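Local coordinates for Baccell_00875 (Bacteroides cellulosilyticus DSM 14838, PDB 5NO8), which is a polysaccharide lyase that probably removes the L-rhamnose caps linked to glucuronic acid on complex arabinogalactan proteins, at residues R352-N357 with G364-Y369; R345-R350 with T409-L414; D370-S375 with Y673-N678. All coordinates share one frame; numbering follows the deposited sequence.

Contact 1. Residues R352-N357 with G364-Y369; sequences RQQMNN and GAYMVY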
# COMPACT_ATOMS: atom_id res chain seq x y z
N ARG A 352 23.29 15.71 4.60
CA ARG A 352 23.49 14.52 5.43
C ARG A 352 23.60 13.23 4.63
O ARG A 352 24.23 12.29 5.11
CB ARG A 352 22.34 14.35 6.46
CG ARG A 352 22.11 15.53 7.41
CD ARG A 352 23.33 15.82 8.28
NE ARG A 352 23.57 14.81 9.32
CZ ARG A 352 24.50 13.83 9.31
NH1 ARG A 352 25.32 13.62 8.27
NH2 ARG A 352 24.60 13.02 10.36
N GLN A 353 22.99 13.14 3.45
CA GLN A 353 22.93 11.85 2.74
C GLN A 353 23.80 11.79 1.48
O GLN A 353 23.77 10.79 0.78
CB GLN A 353 21.48 11.46 2.42
CG GLN A 353 20.58 11.42 3.66
CD GLN A 353 19.28 10.65 3.48
OE1 GLN A 353 18.27 11.01 4.11
NE2 GLN A 353 19.29 9.56 2.69
N GLN A 354 24.56 12.85 1.18
CA GLN A 354 25.53 12.79 0.08
C GLN A 354 26.92 12.47 0.65
O GLN A 354 27.40 13.14 1.56
CB GLN A 354 25.56 14.08 -0.75
CG GLN A 354 26.40 13.94 -2.04
CD GLN A 354 26.22 15.08 -3.03
OE1 GLN A 354 26.22 14.88 -4.26
NE2 GLN A 354 25.99 16.27 -2.50
N MET A 355 27.55 11.43 0.12
CA MET A 355 28.94 11.10 0.47
C MET A 355 29.85 12.26 0.03
O MET A 355 29.90 12.56 -1.16
CB MET A 355 29.37 9.82 -0.26
CG MET A 355 30.81 9.37 0.00
SD MET A 355 31.19 9.11 1.74
CE MET A 355 30.33 7.56 2.04
N ASN A 356 30.50 12.90 0.98
CA ASN A 356 31.44 13.99 0.73
C ASN A 356 32.79 13.58 1.33
O ASN A 356 33.10 13.86 2.47
CB ASN A 356 30.92 15.31 1.32
CG ASN A 356 29.62 15.77 0.68
OD1 ASN A 356 29.35 15.51 -0.50
ND2 ASN A 356 28.81 16.47 1.46
N ASN A 357 33.58 12.85 0.56
CA ASN A 357 34.82 12.26 1.06
C ASN A 357 35.57 11.88 -0.19
O ASN A 357 35.34 10.79 -0.74
CB ASN A 357 34.51 11.05 1.96
CG ASN A 357 35.77 10.32 2.46
OD1 ASN A 357 36.89 10.82 2.39
ND2 ASN A 357 35.56 9.12 2.98
N GLY A 364 30.11 11.80 -3.88
CA GLY A 364 29.04 12.36 -4.68
C GLY A 364 27.72 11.60 -4.62
O GLY A 364 26.70 12.16 -5.05
N ALA A 365 27.73 10.35 -4.14
CA ALA A 365 26.53 9.50 -4.16
C ALA A 365 25.55 9.97 -3.10
O ALA A 365 25.95 10.31 -2.00
CB ALA A 365 26.90 8.04 -3.88
N TYR A 366 24.26 9.92 -3.41
CA TYR A 366 23.20 10.05 -2.38
C TYR A 366 22.91 8.65 -1.86
O TYR A 366 22.64 7.73 -2.65
CB TYR A 366 21.94 10.65 -2.97
CG TYR A 366 22.13 12.05 -3.56
CD1 TYR A 366 22.59 13.11 -2.77
CD2 TYR A 366 21.87 12.30 -4.90
CE1 TYR A 366 22.78 14.38 -3.30
CE2 TYR A 366 22.06 13.56 -5.44
CZ TYR A 366 22.52 14.59 -4.65
OH TYR A 366 22.69 15.83 -5.25
N MET A 367 22.97 8.50 -0.54
CA MET A 367 23.05 7.18 0.08
C MET A 367 21.98 6.93 1.14
O MET A 367 21.38 7.86 1.65
CB MET A 367 24.44 7.01 0.65
CG MET A 367 25.43 6.90 -0.50
SD MET A 367 27.09 6.67 0.07
CE MET A 367 26.93 5.06 0.85
N VAL A 368 21.78 5.66 1.43
CA VAL A 368 20.93 5.22 2.52
C VAL A 368 21.42 5.84 3.80
O VAL A 368 22.63 5.95 4.03
CB VAL A 368 20.92 3.67 2.62
CG1 VAL A 368 20.11 3.19 3.83
CG2 VAL A 368 20.36 3.08 1.35
N TYR A 369 20.48 6.23 4.66
CA TYR A 369 20.82 6.90 5.90
C TYR A 369 20.10 6.25 7.06
O TYR A 369 18.91 5.93 6.94
CB TYR A 369 20.39 8.38 5.82
CG TYR A 369 20.90 9.27 6.92
CD1 TYR A 369 22.15 9.88 6.83
CD2 TYR A 369 20.12 9.56 8.04
CE1 TYR A 369 22.61 10.72 7.83
CE2 TYR A 369 20.57 10.39 9.05
CZ TYR A 369 21.82 10.97 8.93
OH TYR A 369 22.27 11.81 9.90
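R352 brings one face of its guanidinium group against the phenol of Y369, whose ring stands almost perpendicular to it (planes 89° apart). R352 NH2 lies at the ring edge, in its plane, and 2.7 Å from Y369 OH, but the angle is too poor for a hydrogen bond. Q353 is gripped through both its backbone and its side chain. Q353 O accepts from M367 N at 2.8 Å, while Q353 NE2 donates to M367 O at 2.9 Å, with that oxygen close to the plane of the amide. CG lies beside the backbone N (chi1 -56°) and the chain beyond it is extended, which carries the amide across Y369 and sets Q353 CD 3.4 Å from Y369 CB. Q353 OE1 accepts a hydrogen bond from R345 NH1. Q354 and Y366 form a single beta bridge, by which the loop between helix 338-352 and strand 369-370 folds back on itself. Aliphatic CB of Q354 meets CD1 of the Y366 ring at 3.7 Å, and the ring's hydroxyl is hydrogen-bonded to S417 on helix 412-429. M355 adds two backbone bonds beyond the bridge: its N donates to A365 O at 2.9 Å and its O receives G364 N at 2.8 Å. At the G364 phi of 98° a CB would jam against the preceding carbonyl O, which favours glycine. The M355 side chain approaches M367 obliquely, with M355 CE 3.9 Å from M367 SD.

Contact 2. Residues R345-R350 with T409-L414; sequences RVDFIR and TKDPEL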
# COMPACT_ATOMS: atom_id res chain seq x y z
N ARG A 345 13.42 18.35 3.43
CA ARG A 345 13.87 17.03 2.99
C ARG A 345 15.05 17.15 2.01
O ARG A 345 16.05 16.46 2.13
CB ARG A 345 12.74 16.25 2.32
CG ARG A 345 13.16 14.89 1.75
CD ARG A 345 13.78 14.04 2.84
NE ARG A 345 14.38 12.82 2.33
CZ ARG A 345 15.37 12.19 2.94
NH1 ARG A 345 15.87 12.59 4.12
NH2 ARG A 345 15.86 11.11 2.36
N VAL A 346 14.89 18.04 1.04
CA VAL A 346 15.93 18.28 0.06
C VAL A 346 17.23 18.71 0.73
O VAL A 346 18.28 18.20 0.39
CB VAL A 346 15.41 19.26 -1.01
CG1 VAL A 346 16.52 19.88 -1.84
CG2 VAL A 346 14.41 18.52 -1.90
N ASP A 347 17.15 19.67 1.66
CA ASP A 347 18.33 20.11 2.41
C ASP A 347 18.97 19.00 3.21
O ASP A 347 20.17 18.92 3.28
CB ASP A 347 18.01 21.29 3.32
CG ASP A 347 17.71 22.59 2.53
OD1 ASP A 347 18.09 22.71 1.33
OD2 ASP A 347 17.11 23.51 3.13
N PHE A 348 18.15 18.11 3.79
CA PHE A 348 18.68 16.96 4.52
C PHE A 348 19.44 16.00 3.60
O PHE A 348 20.51 15.51 3.97
CB PHE A 348 17.56 16.21 5.25
CG PHE A 348 18.05 15.28 6.32
CD1 PHE A 348 18.48 14.00 6.00
CD2 PHE A 348 18.06 15.66 7.65
CE1 PHE A 348 18.97 13.14 6.96
CE2 PHE A 348 18.53 14.79 8.63
CZ PHE A 348 19.00 13.54 8.29
N ILE A 349 18.87 15.73 2.42
CA ILE A 349 19.51 14.84 1.46
C ILE A 349 20.90 15.40 1.10
O ILE A 349 21.92 14.69 1.20
CB ILE A 349 18.68 14.65 0.20
CG1 ILE A 349 17.43 13.83 0.51
CG2 ILE A 349 19.50 13.94 -0.89
CD1 ILE A 349 16.35 13.88 -0.53
N ARG A 350 20.93 16.68 0.75
CA ARG A 350 22.20 17.31 0.40
C ARG A 350 23.20 17.35 1.55
O ARG A 350 24.37 17.00 1.36
CB ARG A 350 21.97 18.73 -0.14
CG ARG A 350 23.26 19.39 -0.64
CD ARG A 350 23.01 20.77 -1.19
NE ARG A 350 22.54 21.73 -0.20
CZ ARG A 350 23.29 22.31 0.75
NH1 ARG A 350 24.59 22.04 0.91
NH2 ARG A 350 22.73 23.19 1.56
N THR A 409 13.39 26.18 -7.34
CA THR A 409 14.03 27.07 -6.38
C THR A 409 15.28 27.75 -6.87
O THR A 409 15.68 28.77 -6.31
CB THR A 409 14.42 26.33 -5.09
OG1 THR A 409 15.46 25.38 -5.37
CG2 THR A 409 13.22 25.67 -4.49
N LYS A 410 15.94 27.16 -7.87
CA LYS A 410 17.22 27.62 -8.46
C LYS A 410 18.38 27.67 -7.48
O LYS A 410 19.34 28.40 -7.68
CB LYS A 410 17.07 28.97 -9.19
CG LYS A 410 15.80 29.15 -10.02
CD LYS A 410 15.73 28.23 -11.21
CE LYS A 410 14.40 28.44 -11.95
NZ LYS A 410 14.25 27.53 -13.13
N ASP A 411 18.30 26.89 -6.40
CA ASP A 411 19.31 26.85 -5.35
C ASP A 411 20.66 26.37 -5.91
O ASP A 411 20.81 25.21 -6.32
CB ASP A 411 18.81 25.90 -4.24
CG ASP A 411 19.73 25.80 -3.06
OD1 ASP A 411 20.84 26.38 -3.08
OD2 ASP A 411 19.33 25.09 -2.10
N PRO A 412 21.67 27.26 -5.91
CA PRO A 412 22.97 26.90 -6.48
C PRO A 412 23.67 25.75 -5.76
O PRO A 412 24.41 25.01 -6.40
CB PRO A 412 23.80 28.20 -6.34
CG PRO A 412 22.81 29.27 -6.02
CD PRO A 412 21.69 28.61 -5.31
N GLU A 413 23.42 25.58 -4.47
CA GLU A 413 23.99 24.46 -3.71
C GLU A 413 23.46 23.13 -4.23
O GLU A 413 24.20 22.14 -4.23
CB GLU A 413 23.69 24.56 -2.21
CG GLU A 413 24.64 25.47 -1.46
CD GLU A 413 24.52 26.90 -1.88
OE1 GLU A 413 23.41 27.49 -1.76
OE2 GLU A 413 25.54 27.43 -2.35
N LEU A 414 22.18 23.09 -4.61
CA LEU A 414 21.61 21.90 -5.24
C LEU A 414 22.30 21.61 -6.57
O LEU A 414 22.61 20.45 -6.87
CB LEU A 414 20.11 22.03 -5.48
CG LEU A 414 19.22 22.12 -4.23
CD1 LEU A 414 17.75 22.05 -4.61
CD2 LEU A 414 19.57 21.02 -3.24
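R350 reaches from its helix to the first turn of the helix that begins at P412. From CB the chain runs straight through CG, which is anti to the backbone N (chi1 -175°), and then bends at chi3. R350 CD lands 3.5 Å from E413 O and 4.0 Å from L414 CD2. R350 NE comes next, 3.7 Å from E413 CB and buried without a polar partner. CZ lies equally near, so the E413 methylene sits over one face of the guanidinium group, offset toward its rim, with L414 CD2 at its edge. At the tip, R350 NH1 and NH2 both lie 4.1 Å from E413 CB, and the carboxylate stays out of contact, R350 NH2 being 5.5 Å from E413 OE1. V346 adds the apolar half of the contact, its CG1 meeting L414 CD2 at 3.5 Å. D411 is the N-cap residue: its OD1 accepts from E413 N at 3.0 Å, met from above the carboxylate plane. Its OD2 approaches D347 OD1 to 4.4 Å, a like-charge pair that the nearby R350 probably softens. The contact joins helix 338-352 to the start of helix 412-429; helix 396-409 packs beside them, with L402 and Q405 against V346.

Contact 3. Residues D370-S375 with Y673-N678; sequences DNEGDS and YDPYAN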
# COMPACT_ATOMS: atom_id res chain seq x y z
N ASP A 370 20.81 6.09 8.17
CA ASP A 370 20.27 5.49 9.37
C ASP A 370 19.84 6.58 10.31
O ASP A 370 20.69 7.27 10.89
CB ASP A 370 21.31 4.58 10.03
CG ASP A 370 20.76 3.80 11.23
OD1 ASP A 370 19.75 4.21 11.85
OD2 ASP A 370 21.33 2.76 11.56
N ASN A 371 18.52 6.75 10.45
CA ASN A 371 17.99 7.83 11.30
C ASN A 371 18.18 7.61 12.79
O ASN A 371 18.19 8.58 13.53
CB ASN A 371 16.51 8.09 11.00
CG ASN A 371 16.30 8.62 9.60
OD1 ASN A 371 15.41 8.20 8.89
ND2 ASN A 371 17.14 9.55 9.20
N GLU A 372 18.34 6.36 13.22
CA GLU A 372 18.69 6.08 14.64
C GLU A 372 20.14 6.45 14.97
O GLU A 372 20.40 7.02 16.03
CB GLU A 372 18.42 4.62 15.00
CG GLU A 372 16.94 4.29 14.97
CD GLU A 372 16.61 2.80 15.20
OE1 GLU A 372 17.40 1.90 14.79
OE2 GLU A 372 15.52 2.55 15.75
N GLY A 373 21.06 6.13 14.08
CA GLY A 373 22.48 6.42 14.26
C GLY A 373 22.90 7.80 13.79
O GLY A 373 24.01 8.23 14.08
N ASP A 374 22.03 8.49 13.05
CA ASP A 374 22.35 9.78 12.42
C ASP A 374 23.63 9.68 11.57
O ASP A 374 24.58 10.47 11.73
CB ASP A 374 22.45 10.90 13.48
CG ASP A 374 21.10 11.23 14.11
OD1 ASP A 374 20.15 11.55 13.38
OD2 ASP A 374 20.99 11.17 15.35
N SER A 375 23.66 8.70 10.67
CA SER A 375 24.82 8.46 9.82
C SER A 375 24.42 7.78 8.53
O SER A 375 23.45 7.01 8.50
CB SER A 375 25.85 7.59 10.56
OG SER A 375 25.27 6.38 10.99
N TYR A 673 7.46 3.59 11.51
CA TYR A 673 8.24 4.00 10.34
C TYR A 673 9.60 3.35 10.44
O TYR A 673 10.29 3.50 11.47
CB TYR A 673 8.40 5.55 10.29
CG TYR A 673 7.13 6.24 9.96
CD1 TYR A 673 6.69 6.32 8.66
CD2 TYR A 673 6.33 6.81 10.96
CE1 TYR A 673 5.48 6.93 8.34
CE2 TYR A 673 5.12 7.42 10.63
CZ TYR A 673 4.72 7.49 9.32
OH TYR A 673 3.53 8.08 8.97
N ASP A 674 9.98 2.61 9.41
CA ASP A 674 11.31 2.03 9.40
C ASP A 674 12.38 3.12 9.51
O ASP A 674 12.25 4.17 8.88
CB ASP A 674 11.54 1.20 8.16
CG ASP A 674 12.80 0.36 8.27
OD1 ASP A 674 13.88 0.93 8.02
OD2 ASP A 674 12.67 -0.82 8.70
N PRO A 675 13.41 2.90 10.35
CA PRO A 675 14.38 3.96 10.60
C PRO A 675 15.40 4.24 9.50
O PRO A 675 16.23 5.11 9.71
CB PRO A 675 15.08 3.49 11.87
CG PRO A 675 14.86 2.05 11.95
CD PRO A 675 13.54 1.79 11.31
N TYR A 676 15.38 3.52 8.38
CA TYR A 676 16.22 3.88 7.24
C TYR A 676 15.48 4.84 6.33
O TYR A 676 14.32 4.60 5.99
CB TYR A 676 16.63 2.67 6.37
CG TYR A 676 17.79 1.82 6.87
CD1 TYR A 676 18.57 2.19 7.97
CD2 TYR A 676 18.12 0.63 6.21
CE1 TYR A 676 19.64 1.40 8.40
CE2 TYR A 676 19.18 -0.17 6.65
CZ TYR A 676 19.92 0.22 7.74
OH TYR A 676 20.97 -0.55 8.20
N ALA A 677 16.18 5.88 5.89
CA ALA A 677 15.82 6.56 4.64
C ALA A 677 16.60 5.84 3.54
O ALA A 677 17.84 5.79 3.56
CB ALA A 677 16.20 8.02 4.68
N ASN A 678 15.86 5.24 2.63
CA ASN A 678 16.45 4.47 1.57
C ASN A 678 15.98 5.04 0.24
O ASN A 678 16.65 5.93 -0.30
CB ASN A 678 16.13 2.97 1.82
CG ASN A 678 16.83 2.06 0.84
OD1 ASN A 678 17.07 2.47 -0.28
ND2 ASN A 678 17.16 0.81 1.26
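The Y676 ring presents an edge to D370: Y676 CE1 is 3.8 Å from D370 OD2, and the carboxylate, with CG near the ring plane, is turned 75° from it. A second flat group, the E372 carboxylate, has the P675 ring over one face, with E372 CD 3.7 Å from P675 CB and OE1 3.8 Å from P675 CG. Both acids are held by basic residues beyond the contact: K602 makes salt bridges with D370 and E372, and R603 with E372. CG of D370 is anti to the backbone N (chi1 -175°), which turns OD2 to Y676 while OD1 accepts weak bonds from E372 N and G373 N. With an alanine in place of Y676, a gap would probably open beside CB and OD2 of D370, where the ring edge now packs, although K602 would still hold the carboxylate. The backbones are joined by N371 N donating to P675 O at 2.9 Å, and D674 OD1 accepts from Y676 N at 3.0 Å in an Asx turn. D370 and Y676 form a non-hydrogen-bonded antiparallel pair. D374 and S375 both face D370, a G1 beta bulge, so strands 369-370 and 375-376 form a bulged hairpin whose first strand pairs with 672-677.

Contacts 1 and 2 have centres about 13 Å apart, as do contacts 1 and 3, while contacts 2 and 3 are about 20 Å apart and meet directly only through packing of R345 on A677. Along the chain, 345-350 on helix 338-352 comes first, then both segments of contact 1, then 370-375, 409-414 and finally 673-678, so contacts 2 and 3 cross. The edge-to-face rings of F348 and Y369 connect contact 1 to the helical pair; Y369 N probably donates to A677 O and connects it to the four-stranded sheet. The loop after helix 338-352 therefore ties the helical region to a small sheet that also holds a strand from close to the C-terminus.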